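Long-range contact in group II chitinase (Ostrinia furnacalis, PDB 6JAV), which probably hydrolyses internal beta-1,4 linkages of chitin, this chain being one glycoside hydrolase family 18 catalytic domain of a longer, chitin-binding protein: residues 133-138 with 171-176. Sequence-based numbering, arbitrary orientation.
Sequences WQVDCS and SPNKMV
Val176 CG2 meets both apolar partners, Val135 CG1 at 4.1 Å and Cys137 SG at 4.2 Å. The two valine side chains cross at about a right angle. With chi1 at -162°, Val135 turns CG1, opposite its backbone N, to the nitrogen end of the Asn173 amide, 4.3 Å from ND2. The sulfur of Cys137 is tied to Cys132 in a disulfide and passes Met175 O at 4.5 Å. No hydrogen bond links the two segments. In the TIM barrel of this family, the contact joins the loop between strand 122-126 and helix 143-159 to the start of helix 174-180, which follows the neighbouring parallel strand 165-170. It borders the inhibitor site, the Val135 side chain coming within about 4 Å of the bound thienopyridine compound. Residues 133-136 form a type I' turn, closed by Asp136 N to Trp133 O at 3.0 Å. Asp136 OD1 then accepts from Ser138 N, an Asx turn, and from Ser138 OG at 2.6 Å, both donors approaching one face of the carboxylate. Asn173 N-caps the helix, OD1 taking weak bonds from Met175 N and Val176 N, while Ser171 OG receives Asn173 N in an ST turn.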
ATOM      1  N   TRP A 133      -7.634  -9.502  12.306  1.00 11.81           N
ATOM      2  CA  TRP A 133      -8.174  -9.771  10.977  1.00 12.30           C
ATOM      3  C   TRP A 133      -8.995  -8.578  10.533  1.00 14.83           C
ATOM      4  O   TRP A 133      -9.933  -8.171  11.225  1.00 13.86           O
ATOM      5  CB  TRP A 133      -9.058 -11.016  10.988  1.00 13.60           C
ATOM      6  CG  TRP A 133      -8.421 -12.256  11.560  1.00 12.91           C
ATOM      7  CD1 TRP A 133      -7.098 -12.481  11.830  1.00 13.12           C
ATOM      8  CD2 TRP A 133      -9.116 -13.440  11.925  1.00 13.98           C
ATOM      9  NE1 TRP A 133      -6.932 -13.761  12.348  1.00 12.15           N
ATOM     10  CE2 TRP A 133      -8.165 -14.357  12.425  1.00 12.28           C
ATOM     11  CE3 TRP A 133     -10.466 -13.817  11.882  1.00 16.24           C
ATOM     12  CZ2 TRP A 133      -8.524 -15.628  12.881  1.00 11.95           C
ATOM     13  CZ3 TRP A 133     -10.816 -15.072  12.332  1.00 15.10           C
ATOM     14  CH2 TRP A 133      -9.856 -15.967  12.820  1.00 15.49           C
ATOM     15  N   GLN A 134      -8.631  -7.992   9.389  1.00 13.07           N
ATOM     16  CA  GLN A 134      -9.257  -6.737   8.943  1.00 13.28           C
ATOM     17  C   GLN A 134      -9.347  -5.698  10.070  1.00 13.98           C
ATOM     18  O   GLN A 134     -10.373  -5.027  10.250  1.00 15.83           O
ATOM     19  CB  GLN A 134     -10.600  -6.984   8.253  1.00 12.45           C
ATOM     20  CG  GLN A 134     -10.410  -7.623   6.858  1.00 14.50           C
ATOM     21  CD  GLN A 134     -11.703  -7.723   6.072  1.00 15.97           C
ATOM     22  OE1 GLN A 134     -12.806  -7.687   6.645  1.00 21.69           O
ATOM     23  NE2 GLN A 134     -11.586  -7.848   4.749  1.00 14.56           N
ATOM     24  N   VAL A 135      -8.254  -5.565  10.825  1.00 12.96           N
ATOM     25  CA  VAL A 135      -8.037  -4.571  11.884  1.00 14.07           C
ATOM     26  C   VAL A 135      -8.765  -4.902  13.183  1.00 16.67           C
ATOM     27  O   VAL A 135      -8.579  -4.212  14.188  1.00 25.06           O
ATOM     28  CB  VAL A 135      -8.236  -3.101  11.431  1.00 16.72           C
ATOM     29  CG1 VAL A 135      -7.585  -2.126  12.422  1.00 23.71           C
ATOM     30  CG2 VAL A 135      -7.610  -2.860  10.042  1.00 18.07           C
ATOM     31  N   ASP A 136      -9.528  -5.995  13.219  1.00 15.71           N
ATOM     32  CA  ASP A 136     -10.299  -6.323  14.431  1.00 16.63           C
ATOM     33  C   ASP A 136      -9.476  -7.279  15.298  1.00 15.55           C
ATOM     34  O   ASP A 136      -9.466  -8.488  15.071  1.00 15.05           O
ATOM     35  CB  ASP A 136     -11.643  -6.918  14.049  1.00 16.98           C
ATOM     36  CG  ASP A 136     -12.572  -7.088  15.243  1.00 23.06           C
ATOM     37  OD1 ASP A 136     -12.092  -7.064  16.408  1.00 20.98           O
ATOM     38  OD2 ASP A 136     -13.776  -7.266  14.998  1.00 25.75           O
ATOM     39  N   CYS A 137      -8.825  -6.731  16.322  1.00 18.47           N
ATOM     40  CA  CYS A 137      -7.954  -7.531  17.177  1.00 19.61           C
ATOM     41  C   CYS A 137      -8.710  -8.527  18.050  1.00 20.29           C
ATOM     42  O   CYS A 137      -8.071  -9.414  18.629  1.00 23.54           O
ATOM     43  CB  CYS A 137      -7.049  -6.620  18.005  1.00 21.43           C
ATOM     44  SG  CYS A 137      -5.882  -5.611  16.997  1.00 24.59           S
ATOM     45  N   SER A 138     -10.037  -8.437  18.133  1.00 20.20           N
ATOM     46  CA  SER A 138     -10.807  -9.461  18.840  1.00 20.25           C
ATOM     47  C   SER A 138     -10.985 -10.751  18.043  1.00 22.08           C
ATOM     48  O   SER A 138     -11.408 -11.767  18.615  1.00 23.95           O
ATOM     49  CB  SER A 138     -12.185  -8.917  19.220  1.00 21.62           C
ATOM     50  OG  SER A 138     -13.029  -8.841  18.082  1.00 25.88           O
ATOM     51  N   SER A 171       0.889  -3.264   8.819  1.00  9.08           N
ATOM     52  CA  SER A 171       0.037  -2.244   9.403  1.00  8.72           C
ATOM     53  C   SER A 171       0.836  -1.049   9.929  1.00 10.14           C
ATOM     54  O   SER A 171       1.951  -1.208  10.432  1.00  9.82           O
ATOM     55  CB  SER A 171      -0.696  -2.857  10.598  1.00  9.67           C
ATOM     56  OG  SER A 171      -1.465  -1.861  11.279  1.00 10.69           O
ATOM     57  N   PRO A 172       0.254   0.150   9.885  1.00  9.27           N
ATOM     58  CA  PRO A 172       0.844   1.314  10.561  1.00 10.03           C
ATOM     59  C   PRO A 172       0.305   1.547  11.965  1.00  9.57           C
ATOM     60  O   PRO A 172       0.732   2.516  12.607  1.00 12.35           O
ATOM     61  CB  PRO A 172       0.370   2.462   9.645  1.00 10.58           C
ATOM     62  CG  PRO A 172      -1.054   2.057   9.307  1.00  9.65           C
ATOM     63  CD  PRO A 172      -0.950   0.532   9.104  1.00 10.17           C
ATOM     64  N   ASN A 173      -0.622   0.708  12.427  1.00 10.63           N
ATOM     65  CA  ASN A 173      -1.400   0.944  13.646  1.00 10.72           C
ATOM     66  C   ASN A 173      -0.682   0.287  14.823  1.00 12.44           C
ATOM     67  O   ASN A 173      -0.466  -0.923  14.814  1.00 11.52           O
ATOM     68  CB  ASN A 173      -2.770   0.311  13.416  1.00 11.60           C
ATOM     69  CG  ASN A 173      -3.705   0.407  14.601  1.00 17.93           C
ATOM     70  OD1 ASN A 173      -3.357   0.050  15.718  1.00 17.74           O
ATOM     71  ND2 ASN A 173      -4.953   0.759  14.323  1.00 23.47           N
ATOM     72  N   LYS A 174      -0.330   1.093  15.835  1.00 11.22           N
ATOM     73  CA  LYS A 174       0.404   0.614  17.010  1.00 12.35           C
ATOM     74  C   LYS A 174      -0.189  -0.670  17.597  1.00 11.26           C
ATOM     75  O   LYS A 174       0.548  -1.617  17.890  1.00 12.05           O
ATOM     76  CB  LYS A 174       0.430   1.712  18.088  1.00 12.77           C
ATOM     77  CG  LYS A 174       1.201   1.294  19.334  1.00 16.69           C
ATOM     78  CD  LYS A 174       1.092   2.367  20.423  1.00 17.04           C
ATOM     79  CE  LYS A 174       2.121   2.099  21.542  1.00 22.40           C
ATOM     80  NZ  LYS A 174       1.918   0.782  22.208  1.00 22.25           N
ATOM     81  N   MET A 175      -1.512  -0.719  17.785  1.00 12.08           N
ATOM     82  CA  MET A 175      -2.138  -1.891  18.409  1.00 12.76           C
ATOM     83  C   MET A 175      -2.001  -3.140  17.546  1.00 13.35           C
ATOM     84  O   MET A 175      -1.773  -4.242  18.066  1.00 13.61           O
ATOM     85  CB  MET A 175      -3.616  -1.624  18.682  1.00 15.48           C
ATOM     86  CG  MET A 175      -3.860  -0.806  19.935  1.00 26.43           C
ATOM     87  SD  MET A 175      -3.457   0.912  19.622  1.00 39.25           S
ATOM     88  CE  MET A 175      -2.304   1.202  20.956  1.00 32.63           C
ATOM     89  N   VAL A 176      -2.164  -2.988  16.224  1.00 11.96           N
ATOM     90  CA  VAL A 176      -2.007  -4.118  15.310  1.00 11.58           C
ATOM     91  C   VAL A 176      -0.560  -4.570  15.262  1.00 11.74           C
ATOM     92  O   VAL A 176      -0.280  -5.766  15.246  1.00 12.21           O
ATOM     93  CB  VAL A 176      -2.536  -3.745  13.910  1.00 11.34           C
ATOM     94  CG1 VAL A 176      -2.310  -4.904  12.948  1.00 11.72           C
ATOM     95  CG2 VAL A 176      -4.019  -3.394  14.004  1.00 13.60           C
TER